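Local coordinates for protein copper-containing nitrite reductase (Hyphomicrobium denitrificans 1NES1, PDB 6TFO) that probably reduces nitrite to nitric oxide, using copper ions and electrons from a cytochrome c partner, at residues Val291-Tyr296 and Tyr345-Glu350; Gly349-Ile354 and Asp405-Arg410; Ser366-Gly371 and Val391-Val396; Gly412-Val417 and Leu432-Pro437. All coordinates share one frame; numbering follows the deposited sequence.

Interaction 1 (Val291-Tyr296 and Tyr345-Glu350); sequences VDREFY and YANVGE
The guanidinium of R293 turns one edge to the E350 carboxylate, and the two planes are 41° apart. Y345 O lies in the plane of the F295 ring, at its edge, 3.2 Å from F295 CZ. R293 NE reaches E350 OE2 at 3.0 Å. R293 NH1 reaches E350 OE1 at 2.7 Å. This is a side-on salt bridge, with one nitrogen for each oxygen. The NE bond lies near the guanidinium plane, but the NH1 bond is tilted 31° from it. N347 adds two more donors from above the carboxylate plane. Its backbone N meets OE2 of E350 at 3.1 Å, on the opposite face from R293 NE, and its ND2 meets OE1. Each oxygen thus takes two bonds, which should fix the rotation of the carboxylate. R293 has CG anti to the backbone N (chi1 -156°), and the bend at chi3 brings its head round to E350. D292 OD2 sits 3.1 Å from E350 CA and bonds to T351 N. The segment 345-350 leaves strand 344-345 and makes a type II turn from N347 to E350. It enters strand 351-360, the sheet neighbour of strand 293-302.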
loop_
_atom_site.group_PDB
_atom_site.type_symbol
_atom_site.label_atom_id
_atom_site.label_comp_id
_atom_site.label_asym_id
_atom_site.label_seq_id
_atom_site.Cartn_x
_atom_site.Cartn_y
_atom_site.Cartn_z
ATOM N N VAL C 291 -4.305 53.195 32.329
ATOM C CA VAL C 291 -3.324 52.122 32.616
ATOM C C VAL C 291 -1.961 52.611 32.107
ATOM O O VAL C 291 -1.935 53.503 31.246
ATOM C CB VAL C 291 -3.860 50.849 31.935
ATOM C CG1 VAL C 291 -3.457 50.761 30.470
ATOM C CG2 VAL C 291 -3.447 49.594 32.678
ATOM N N ASP C 292 -0.861 52.085 32.635
ATOM C CA ASP C 292 0.498 52.578 32.282
ATOM C C ASP C 292 0.857 52.159 30.851
ATOM O O ASP C 292 1.327 53.030 30.094
ATOM C CB ASP C 292 1.527 52.109 33.306
ATOM C CG ASP C 292 1.165 52.602 34.683
ATOM O OD1 ASP C 292 0.753 53.770 34.786
ATOM O OD2 ASP C 292 1.270 51.813 35.625
ATOM N N ARG C 293 0.630 50.895 30.472
ATOM C CA ARG C 293 1.113 50.388 29.160
ATOM C C ARG C 293 0.095 49.446 28.516
ATOM O O ARG C 293 -0.481 48.568 29.220
ATOM C CB ARG C 293 2.471 49.710 29.318
ATOM C CG ARG C 293 3.250 49.711 28.016
ATOM C CD ARG C 293 4.543 48.972 28.205
ATOM N NE ARG C 293 5.417 49.623 29.156
ATOM C CZ ARG C 293 6.188 50.668 28.902
ATOM N NH1 ARG C 293 6.964 51.157 29.853
ATOM N NH2 ARG C 293 6.188 51.227 27.712
ATOM N N GLU C 294 -0.077 49.624 27.202
ATOM C CA GLU C 294 -1.006 48.844 26.356
ATOM C C GLU C 294 -0.256 47.992 25.322
ATOM O O GLU C 294 0.811 48.433 24.812
ATOM C CB GLU C 294 -1.935 49.813 25.645
ATOM C CG GLU C 294 -2.791 50.627 26.578
ATOM C CD GLU C 294 -3.889 51.355 25.828
ATOM O OE1 GLU C 294 -3.552 52.108 24.876
ATOM O OE2 GLU C 294 -5.076 51.125 26.162
ATOM N N PHE C 295 -0.832 46.837 24.986
ATOM C CA PHE C 295 -0.270 45.863 24.016
ATOM C C PHE C 295 -1.382 45.294 23.128
ATOM O O PHE C 295 -2.535 45.123 23.597
ATOM C CB PHE C 295 0.444 44.733 24.748
ATOM C CG PHE C 295 1.707 45.141 25.452
ATOM C CD1 PHE C 295 2.793 45.600 24.729
ATOM C CD2 PHE C 295 1.824 45.045 26.829
ATOM C CE1 PHE C 295 3.974 45.957 25.368
ATOM C CE2 PHE C 295 3.008 45.399 27.468
ATOM C CZ PHE C 295 4.083 45.844 26.734
ATOM N N TYR C 296 -0.991 44.978 21.890
ATOM C CA TYR C 296 -1.819 44.425 20.789
ATOM C C TYR C 296 -1.326 43.011 20.450
ATOM O O TYR C 296 -0.201 42.867 19.941
ATOM C CB TYR C 296 -1.673 45.358 19.594
ATOM C CG TYR C 296 -2.504 45.043 18.382
ATOM C CD1 TYR C 296 -3.603 44.203 18.424
ATOM C CD2 TYR C 296 -2.221 45.679 17.192
ATOM C CE1 TYR C 296 -4.382 43.992 17.301
ATOM C CE2 TYR C 296 -2.993 45.488 16.068
ATOM C CZ TYR C 296 -4.074 44.637 16.116
ATOM O OH TYR C 296 -4.808 44.456 14.977
ATOM N N TYR C 345 7.883 44.525 26.316
ATOM C CA TYR C 345 8.746 45.146 27.355
ATOM C C TYR C 345 7.885 46.015 28.274
ATOM O O TYR C 345 7.014 46.760 27.794
ATOM C CB TYR C 345 9.870 45.951 26.699
ATOM C CG TYR C 345 10.822 45.105 25.890
ATOM C CD1 TYR C 345 11.798 44.330 26.511
ATOM C CD2 TYR C 345 10.723 45.050 24.503
ATOM C CE1 TYR C 345 12.664 43.536 25.772
ATOM C CE2 TYR C 345 11.578 44.257 23.753
ATOM C CZ TYR C 345 12.549 43.500 24.388
ATOM O OH TYR C 345 13.384 42.734 23.634
ATOM N N ALA C 346 8.113 45.907 29.580
ATOM C CA ALA C 346 7.403 46.699 30.608
ATOM C C ALA C 346 8.281 46.836 31.863
ATOM O O ALA C 346 9.318 46.153 31.938
ATOM C CB ALA C 346 6.064 46.069 30.910
ATOM N N ASN C 347 7.856 47.686 32.803
ATOM C CA ASN C 347 8.589 48.006 34.052
ATOM C C ASN C 347 7.771 47.586 35.278
ATOM O O ASN C 347 6.515 47.741 35.260
ATOM C CB ASN C 347 8.953 49.487 34.077
ATOM C CG ASN C 347 9.838 49.846 32.907
ATOM O OD1 ASN C 347 10.908 49.271 32.722
ATOM N ND2 ASN C 347 9.364 50.762 32.087
ATOM N N VAL C 348 8.465 47.078 36.304
ATOM C CA VAL C 348 7.857 46.744 37.626
ATOM C C VAL C 348 7.022 47.942 38.084
ATOM O O VAL C 348 7.462 49.078 37.866
ATOM C CB VAL C 348 8.935 46.369 38.659
ATOM C CG1 VAL C 348 8.330 46.178 40.047
ATOM C CG2 VAL C 348 9.692 45.109 38.234
ATOM N N GLY C 349 5.848 47.696 38.669
ATOM C CA GLY C 349 4.957 48.746 39.190
ATOM C C GLY C 349 3.911 49.171 38.175
ATOM O O GLY C 349 2.884 49.761 38.608
ATOM N N GLU C 350 4.129 48.899 36.881
ATOM C CA GLU C 350 3.185 49.358 35.826
ATOM C C GLU C 350 1.953 48.454 35.809
ATOM O O GLU C 350 2.104 47.220 35.979
ATOM C CB GLU C 350 3.828 49.345 34.449
ATOM C CG GLU C 350 4.882 50.402 34.247
ATOM C CD GLU C 350 5.503 50.330 32.869
ATOM O OE1 GLU C 350 6.184 51.266 32.469
ATOM O OE2 GLU C 350 5.281 49.324 32.188
#

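Interaction 2 (Gly349-Ile354 and Asp405-Arg410); sequences GETVRI and DFKLDR
The carbonyl oxygen of F406 accepts the backbone N of V352 at 2.8 Å. It also meets T351 CA at 3.3 Å, in a CA-H...O contact. F406 N returns a bond to V352 O, making V352 and F406 a hydrogen-bonded antiparallel pair. Non-hydrogen-bonded pairs flank it, T351 with K407 and R353 with D405. Beyond the strand, L408 N bonds to E350 O at 2.8 Å. L408 is the centre of an inverse gamma turn. F406 and V352 lie side by side and point the same way. The CG of F406 sits between the backbone N and the carbonyl carbon (chi1 51°), which brings one face of its ring over V352 CB, near the rim. I354 CD1 comes to the edge of the same ring, 4.0 Å from CE1 of F406. V352 CG2 lies 3.6 Å from L408 CD1. On the other face of the sheet, T351 CG2 touches K407 CG. The extended K407 chain runs past G349. The acid of D405 finds its partner in H376, and R353 is paired with E294. L432 and V434 of the opposing sheet pack on F406 and L408. Two sheets closing on an apolar core are characteristic of the cupredoxin beta sandwich.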
loop_
_atom_site.group_PDB
_atom_site.type_symbol
_atom_site.label_atom_id
_atom_site.label_comp_id
_atom_site.label_asym_id
_atom_site.label_seq_id
_atom_site.Cartn_x
_atom_site.Cartn_y
_atom_site.Cartn_z
ATOM N N GLY C 349 5.848 47.696 38.669
ATOM C CA GLY C 349 4.957 48.746 39.190
ATOM C C GLY C 349 3.911 49.171 38.175
ATOM O O GLY C 349 2.884 49.761 38.608
ATOM N N GLU C 350 4.129 48.899 36.881
ATOM C CA GLU C 350 3.185 49.358 35.826
ATOM C C GLU C 350 1.953 48.454 35.809
ATOM O O GLU C 350 2.104 47.220 35.979
ATOM C CB GLU C 350 3.828 49.345 34.449
ATOM C CG GLU C 350 4.882 50.402 34.247
ATOM C CD GLU C 350 5.503 50.330 32.869
ATOM O OE1 GLU C 350 6.184 51.266 32.469
ATOM O OE2 GLU C 350 5.281 49.324 32.188
ATOM N N THR C 351 0.776 49.051 35.635
ATOM C CA THR C 351 -0.445 48.342 35.192
ATOM C C THR C 351 -0.365 48.205 33.670
ATOM O O THR C 351 -0.116 49.220 32.994
ATOM C CB THR C 351 -1.723 49.061 35.628
ATOM O OG1 THR C 351 -1.570 50.380 35.105
ATOM C CG2 THR C 351 -1.931 49.048 37.128
ATOM N N VAL C 352 -0.540 46.982 33.178
ATOM C CA VAL C 352 -0.416 46.601 31.749
ATOM C C VAL C 352 -1.801 46.173 31.262
ATOM O O VAL C 352 -2.489 45.418 32.005
ATOM C CB VAL C 352 0.611 45.469 31.594
ATOM C CG1 VAL C 352 0.593 44.899 30.183
ATOM C CG2 VAL C 352 1.999 45.941 31.986
ATOM N N ARG C 353 -2.209 46.662 30.094
ATOM C CA ARG C 353 -3.423 46.165 29.401
ATOM C C ARG C 353 -2.993 45.442 28.116
ATOM O O ARG C 353 -2.242 46.039 27.318
ATOM C CB ARG C 353 -4.418 47.285 29.078
ATOM C CG ARG C 353 -5.487 46.840 28.091
ATOM C CD ARG C 353 -6.716 47.706 28.073
ATOM N NE ARG C 353 -6.342 49.098 28.038
ATOM C CZ ARG C 353 -6.728 50.016 28.911
ATOM N NH1 ARG C 353 -6.307 51.256 28.767
ATOM N NH2 ARG C 353 -7.550 49.715 29.899
ATOM N N ILE C 354 -3.495 44.224 27.903
ATOM C CA ILE C 354 -3.364 43.487 26.610
ATOM C C ILE C 354 -4.739 43.442 25.934
ATOM O O ILE C 354 -5.676 42.858 26.520
ATOM C CB ILE C 354 -2.786 42.079 26.827
ATOM C CG1 ILE C 354 -1.463 42.116 27.602
ATOM C CG2 ILE C 354 -2.659 41.368 25.490
ATOM C CD1 ILE C 354 -0.927 40.768 27.995
ATOM N N ASP C 405 -6.047 43.222 32.123
ATOM C CA ASP C 405 -5.007 44.079 32.741
ATOM C C ASP C 405 -4.527 43.412 34.028
ATOM O O ASP C 405 -5.240 42.558 34.581
ATOM C CB ASP C 405 -5.494 45.522 32.909
ATOM C CG ASP C 405 -6.769 45.702 33.719
ATOM O OD1 ASP C 405 -6.749 45.372 34.947
ATOM O OD2 ASP C 405 -7.767 46.187 33.118
ATOM N N PHE C 406 -3.330 43.773 34.448
ATOM C CA PHE C 406 -2.711 43.314 35.707
ATOM C C PHE C 406 -1.614 44.315 36.060
ATOM O O PHE C 406 -1.156 45.071 35.163
ATOM C CB PHE C 406 -2.208 41.881 35.545
ATOM C CG PHE C 406 -1.347 41.680 34.323
ATOM C CD1 PHE C 406 -1.919 41.381 33.098
ATOM C CD2 PHE C 406 0.029 41.821 34.400
ATOM C CE1 PHE C 406 -1.130 41.218 31.975
ATOM C CE2 PHE C 406 0.816 41.677 33.271
ATOM C CZ PHE C 406 0.233 41.371 32.063
ATOM N N LYS C 407 -1.241 44.360 37.339
ATOM C CA LYS C 407 -0.108 45.183 37.824
ATOM C C LYS C 407 1.104 44.275 37.885
ATOM O O LYS C 407 0.994 43.159 38.437
ATOM C CB LYS C 407 -0.341 45.831 39.196
ATOM C CG LYS C 407 0.542 47.046 39.463
ATOM C CD LYS C 407 0.674 47.451 40.900
ATOM C CE LYS C 407 1.283 48.828 41.047
ATOM N NZ LYS C 407 0.929 49.455 42.342
ATOM N N LEU C 408 2.199 44.754 37.310
ATOM C CA LEU C 408 3.514 44.102 37.433
ATOM C C LEU C 408 4.040 44.435 38.820
ATOM O O LEU C 408 4.677 45.480 38.984
ATOM C CB LEU C 408 4.411 44.607 36.306
ATOM C CG LEU C 408 3.972 44.152 34.917
ATOM C CD1 LEU C 408 4.839 44.796 33.846
ATOM C CD2 LEU C 408 4.007 42.632 34.831
ATOM N N ASP C 409 3.722 43.580 39.781
ATOM C CA ASP C 409 4.152 43.741 41.190
ATOM C C ASP C 409 5.674 43.567 41.226
ATOM O O ASP C 409 6.317 44.226 42.048
ATOM C CB ASP C 409 3.448 42.755 42.133
ATOM C CG ASP C 409 1.990 42.498 41.784
ATOM O OD1 ASP C 409 1.725 41.639 40.907
ATOM O OD2 ASP C 409 1.136 43.176 42.367
ATOM N N ARG C 410 6.222 42.704 40.368
ATOM C CA ARG C 410 7.655 42.320 40.436
ATOM C C ARG C 410 8.151 41.867 39.057
ATOM O O ARG C 410 7.327 41.721 38.131
ATOM C CB ARG C 410 7.847 41.225 41.489
ATOM C CG ARG C 410 6.987 39.983 41.278
ATOM C CD ARG C 410 7.765 38.763 41.722
ATOM N NE ARG C 410 8.987 38.642 40.936
ATOM C CZ ARG C 410 10.085 37.990 41.316
ATOM N NH1 ARG C 410 10.152 37.385 42.495
ATOM N NH2 ARG C 410 11.124 37.951 40.494
#

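Interaction 3 (Ser366-Gly371 and Val391-Val396); sequences SFHVIG and VQTVSV
At the type 2 copper site, on the border between two subunits, H368 is tied to Q392 by its ring nitrogen. H368 ND1 donates to Q392 O at 2.8 Å, with an angle of 149° at the hydrogen. The donor stands above the carbonyl plane. T393 OG1 lies obliquely to the ring, 3.1 Å from ND1 of H368, and bonds to G399 O of the second subunit. CG of H368 is anti to the backbone N (chi1 171°), and this carries the ring out toward the copper; the H368 side chain is about 4 Å from the metal. There the ring stacks on H227 of the second subunit, a copper ligand, and meets H419 edge-to-face. With an alanine in place of H368, Q392 O would probably lose its ring donor, and H227 of the second subunit would lose the ring stacked on it. The strands 366-370 and 393-396 run antiparallel in one sheet of a cupredoxin sandwich, with 393-396 outermost within the chain. F367 and V394 are their hydrogen-bonded pair, at 3.0 Å for both F367 N to V394 O and V394 N to F367 O. One water accepts from V369 N and lies 2.8 Å from Q392 O. A second water joins S366 OG to S395 OG. T393 CG2 fills in beside S366, 4.0 Å from its CB. The amide oxygen of Q392 accepts from H227 ND1 and V260 N of the second subunit.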
loop_
_atom_site.group_PDB
_atom_site.type_symbol
_atom_site.label_atom_id
_atom_site.label_comp_id
_atom_site.label_asym_id
_atom_site.label_seq_id
_atom_site.Cartn_x
_atom_site.Cartn_y
_atom_site.Cartn_z
ATOM N N SER C 366 -7.149 29.501 25.100
ATOM C CA SER C 366 -7.210 29.526 26.576
ATOM C C SER C 366 -6.112 30.485 27.058
ATOM O O SER C 366 -5.063 30.008 27.541
ATOM C CB SER C 366 -7.102 28.124 27.122
ATOM O OG SER C 366 -8.167 27.326 26.598
ATOM N N PHE C 367 -6.330 31.798 26.884
ATOM C CA PHE C 367 -5.264 32.827 26.997
ATOM C C PHE C 367 -4.879 32.971 28.461
ATOM O O PHE C 367 -5.778 33.055 29.324
ATOM C CB PHE C 367 -5.684 34.171 26.411
ATOM C CG PHE C 367 -4.567 35.181 26.405
ATOM C CD1 PHE C 367 -3.450 34.996 25.618
ATOM C CD2 PHE C 367 -4.623 36.310 27.202
ATOM C CE1 PHE C 367 -2.429 35.930 25.603
ATOM C CE2 PHE C 367 -3.603 37.248 27.187
ATOM C CZ PHE C 367 -2.506 37.055 26.392
ATOM N N HIS C 368 -3.578 32.981 28.716
ATOM C CA HIS C 368 -2.977 32.908 30.068
ATOM C C HIS C 368 -1.577 33.502 30.008
ATOM O O HIS C 368 -0.921 33.375 28.968
ATOM C CB HIS C 368 -2.941 31.464 30.558
ATOM C CG HIS C 368 -2.162 31.273 31.813
ATOM N ND1 HIS C 368 -2.721 31.435 33.073
ATOM C CD2 HIS C 368 -0.884 30.890 32.013
ATOM C CE1 HIS C 368 -1.811 31.168 33.989
ATOM N NE2 HIS C 368 -0.685 30.826 33.365
ATOM N N VAL C 369 -1.160 34.164 31.071
ATOM C CA VAL C 369 0.215 34.721 31.177
ATOM C C VAL C 369 0.857 34.013 32.350
ATOM O O VAL C 369 0.382 34.230 33.469
ATOM C CB VAL C 369 0.216 36.243 31.366
ATOM C CG1 VAL C 369 1.609 36.749 31.693
ATOM C CG2 VAL C 369 -0.360 36.946 30.146
ATOM N N ILE C 370 1.841 33.167 32.071
ATOM C CA ILE C 370 2.520 32.348 33.110
ATOM C C ILE C 370 3.207 33.326 34.067
ATOM O O ILE C 370 3.923 34.229 33.560
ATOM C CB ILE C 370 3.482 31.318 32.472
ATOM C CG1 ILE C 370 2.783 30.470 31.401
ATOM C CG2 ILE C 370 4.098 30.439 33.544
ATOM C CD1 ILE C 370 3.660 29.403 30.778
ATOM N N GLY C 371 2.923 33.210 35.371
ATOM C CA GLY C 371 3.542 34.044 36.433
ATOM C C GLY C 371 2.721 35.268 36.814
ATOM O O GLY C 371 3.129 35.984 37.747
ATOM N N VAL C 391 -8.657 36.379 37.645
ATOM C CA VAL C 391 -8.879 35.296 36.639
ATOM C C VAL C 391 -7.521 34.800 36.119
ATOM O O VAL C 391 -6.737 35.644 35.618
ATOM C CB VAL C 391 -9.784 35.794 35.495
ATOM C CG1 VAL C 391 -9.756 34.884 34.270
ATOM C CG2 VAL C 391 -11.211 36.001 35.977
ATOM N N GLN C 392 -7.260 33.484 36.221
ATOM C CA GLN C 392 -5.996 32.833 35.742
ATOM C C GLN C 392 -5.964 32.747 34.215
ATOM O O GLN C 392 -4.893 33.057 33.642
ATOM C CB GLN C 392 -5.815 31.421 36.293
ATOM C CG GLN C 392 -6.941 30.474 35.915
ATOM C CD GLN C 392 -6.918 29.306 36.866
ATOM O OE1 GLN C 392 -5.865 28.674 37.067
ATOM N NE2 GLN C 392 -8.070 29.040 37.476
ATOM N N THR C 393 -7.085 32.357 33.584
ATOM C CA THR C 393 -7.141 31.957 32.151
ATOM C C THR C 393 -8.520 32.268 31.560
ATOM O O THR C 393 -9.531 31.924 32.202
ATOM C CB THR C 393 -6.800 30.464 32.036
ATOM O OG1 THR C 393 -5.502 30.186 32.588
ATOM C CG2 THR C 393 -6.861 29.983 30.603
ATOM N N VAL C 394 -8.576 32.844 30.360
ATOM C CA VAL C 394 -9.879 33.183 29.705
ATOM C C VAL C 394 -9.967 32.571 28.296
ATOM O O VAL C 394 -9.070 32.825 27.480
ATOM C CB VAL C 394 -10.096 34.710 29.671
ATOM C CG1 VAL C 394 -8.847 35.448 29.188
ATOM C CG2 VAL C 394 -11.341 35.095 28.859
ATOM N N SER C 395 -11.044 31.827 28.019
ATOM C CA SER C 395 -11.449 31.348 26.668
ATOM C C SER C 395 -11.796 32.544 25.781
ATOM O O SER C 395 -12.696 33.296 26.160
ATOM C CB SER C 395 -12.638 30.419 26.728
ATOM O OG SER C 395 -12.333 29.267 27.480
ATOM N N VAL C 396 -11.130 32.697 24.640
ATOM C CA VAL C 396 -11.447 33.714 23.599
ATOM C C VAL C 396 -11.739 32.948 22.314
ATOM O O VAL C 396 -10.873 32.246 21.781
ATOM C CB VAL C 396 -10.285 34.703 23.413
ATOM C CG1 VAL C 396 -10.648 35.820 22.444
ATOM C CG2 VAL C 396 -9.799 35.258 24.734
HETATM O O HOH W 1 -10.628 27.471 25.875
HETATM O O HOH W 2 -2.578 34.658 33.542
#

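Interaction 4 (Gly412-Val417 and Leu432-Pro437); sequences GRYVLV and LNVDGP
R413 and N433 lie side by side and point the same way, on one face of the sheet. The guanidinium and amide planes stand 87° apart, almost square to each other. OD1 of N433 is 3.2 Å from both NE and NH1 of R413, and it approaches the guanidinium obliquely. R413 is bent at chi3 (-81°), which folds its head back alongside the asparagine. A water accepts hydrogen bonds from R413 NH1 and N433 ND2, so it bridges the two ends. F431 forms a cation-pi contact with the same arginine. A serine in place of R413 would probably leave the water with one fewer donor and F431 without its cation. On the other face, the Y414 ring presents its edge. V434 CG2 touches that edge, 3.9 Å from CD2 of Y414, and the two side chains lie at an angle. The L432 carbonyl oxygen lies at the edge as well. The Y414 OH bonds to R410 O. L416 bends over so that its CD1 reaches L432 CB. Backbone bonds join G412 to V434 and Y414 to L432 in both directions, with R413 and N433 as the non-hydrogen-bonded pair between them. These strands form a beta hairpin, 412-418 with 430-434. Strand 365-370 flanks it beside 412-418, and strand 344-345 flanks it beside 430-434.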
loop_
_atom_site.group_PDB
_atom_site.type_symbol
_atom_site.label_atom_id
_atom_site.label_comp_id
_atom_site.label_asym_id
_atom_site.label_seq_id
_atom_site.Cartn_x
_atom_site.Cartn_y
_atom_site.Cartn_z
ATOM N N GLY C 412 10.451 39.724 35.991
ATOM C CA GLY C 412 10.520 38.384 35.381
ATOM C C GLY C 412 10.306 38.427 33.874
ATOM O O GLY C 412 9.960 39.496 33.318
ATOM N N ARG C 413 10.517 37.289 33.217
ATOM C CA ARG C 413 9.995 37.006 31.858
ATOM C C ARG C 413 8.616 36.362 32.029
ATOM O O ARG C 413 8.546 35.229 32.539
ATOM C CB ARG C 413 10.972 36.111 31.096
ATOM C CG ARG C 413 10.347 35.398 29.905
ATOM C CD ARG C 413 11.385 34.697 29.065
ATOM N NE ARG C 413 12.002 35.684 28.197
ATOM C CZ ARG C 413 13.305 35.872 28.061
ATOM N NH1 ARG C 413 13.742 36.808 27.231
ATOM N NH2 ARG C 413 14.162 35.120 28.737
ATOM N N TYR C 414 7.551 37.091 31.702
ATOM C CA TYR C 414 6.165 36.578 31.791
ATOM C C TYR C 414 5.814 36.014 30.412
ATOM O O TYR C 414 6.185 36.625 29.381
ATOM C CB TYR C 414 5.236 37.676 32.307
ATOM C CG TYR C 414 5.517 38.121 33.725
ATOM C CD1 TYR C 414 4.968 37.454 34.816
ATOM C CD2 TYR C 414 6.319 39.226 33.982
ATOM C CE1 TYR C 414 5.211 37.873 36.118
ATOM C CE2 TYR C 414 6.562 39.662 35.274
ATOM C CZ TYR C 414 5.999 38.989 36.349
ATOM O OH TYR C 414 6.224 39.409 37.632
ATOM N N VAL C 415 5.159 34.856 30.379
ATOM C CA VAL C 415 5.001 34.090 29.114
ATOM C C VAL C 415 3.529 34.005 28.740
ATOM O O VAL C 415 2.789 33.344 29.470
ATOM C CB VAL C 415 5.630 32.694 29.220
ATOM C CG1 VAL C 415 5.462 31.919 27.927
ATOM C CG2 VAL C 415 7.100 32.783 29.593
ATOM N N LEU C 416 3.175 34.601 27.598
ATOM C CA LEU C 416 1.837 34.503 26.962
ATOM C C LEU C 416 1.695 33.129 26.295
ATOM O O LEU C 416 2.576 32.774 25.495
ATOM C CB LEU C 416 1.702 35.602 25.902
ATOM C CG LEU C 416 1.489 37.035 26.390
ATOM C CD1 LEU C 416 2.736 37.580 27.085
ATOM C CD2 LEU C 416 1.113 37.927 25.213
ATOM N N VAL C 417 0.616 32.400 26.588
ATOM C CA VAL C 417 0.329 31.053 26.011
ATOM C C VAL C 417 -1.167 30.919 25.731
ATOM O O VAL C 417 -1.980 31.609 26.395
ATOM C CB VAL C 417 0.788 29.908 26.937
ATOM C CG1 VAL C 417 2.272 30.012 27.269
ATOM C CG2 VAL C 417 -0.049 29.815 28.210
ATOM N N LEU C 432 6.753 38.616 27.748
ATOM C CA LEU C 432 6.670 39.955 28.383
ATOM C C LEU C 432 7.872 40.073 29.318
ATOM O O LEU C 432 7.863 39.395 30.393
ATOM C CB LEU C 432 5.347 40.080 29.143
ATOM C CG LEU C 432 5.206 41.297 30.055
ATOM C CD1 LEU C 432 5.503 42.592 29.312
ATOM C CD2 LEU C 432 3.810 41.341 30.637
ATOM N N ASN C 433 8.870 40.854 28.889
ATOM C CA ASN C 433 10.165 41.020 29.589
ATOM C C ASN C 433 10.049 42.217 30.540
ATOM O O ASN C 433 9.649 43.313 30.078
ATOM C CB ASN C 433 11.305 41.151 28.582
ATOM C CG ASN C 433 11.423 39.928 27.694
ATOM O OD1 ASN C 433 11.500 38.808 28.184
ATOM N ND2 ASN C 433 11.436 40.127 26.387
ATOM N N VAL C 434 10.342 41.992 31.824
ATOM C CA VAL C 434 10.198 42.979 32.929
ATOM C C VAL C 434 11.411 42.821 33.857
ATOM O O VAL C 434 11.401 41.877 34.679
ATOM C CB VAL C 434 8.882 42.750 33.695
ATOM C CG1 VAL C 434 8.626 43.842 34.725
ATOM C CG2 VAL C 434 7.686 42.622 32.766
ATOM N N ASP C 435 12.432 43.685 33.746
ATOM C CA ASP C 435 13.659 43.545 34.587
ATOM C C ASP C 435 13.334 43.981 36.030
ATOM O O ASP C 435 12.500 44.905 36.266
ATOM C CB ASP C 435 14.906 44.193 33.978
ATOM C CG ASP C 435 14.844 45.700 33.884
ATOM O OD1 ASP C 435 13.732 46.225 33.687
ATOM O OD2 ASP C 435 15.905 46.330 34.010
ATOM N N GLY C 436 13.961 43.279 36.975
ATOM C CA GLY C 436 13.764 43.396 38.435
ATOM C C GLY C 436 14.501 42.260 39.132
ATOM O O GLY C 436 14.938 41.330 38.469
ATOM N N PRO C 437 14.688 42.274 40.467
ATOM C CA PRO C 437 15.513 41.249 41.118
ATOM C C PRO C 437 14.909 39.842 40.950
ATOM O O PRO C 437 13.704 39.756 40.730
ATOM C CB PRO C 437 15.550 41.698 42.590
ATOM C CG PRO C 437 14.305 42.560 42.761
ATOM C CD PRO C 437 14.099 43.233 41.416
HETATM O O HOH W 3 12.314 38.270 24.717
#

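From the N terminus, interaction 1 comes first and closes the long loop from strand 293-302 round to strand 344-345 and the turn after it. Interaction 2 begins on G349 and E350, where interaction 1 ends, and closes the loop back to strand 400-407. Interaction 3 is nested inside that loop. Interaction 4 follows in series as the hairpin. Interactions 1 and 2 meet in one sheet, where R293 O and R353 N are hydrogen-bonded. Interactions 3 and 4 meet in the other, through I370 N and V415 O. A346 N to N433 O links interaction 1 to interaction 4. Interactions 2 and 4 touch across the core and so join the two sheets.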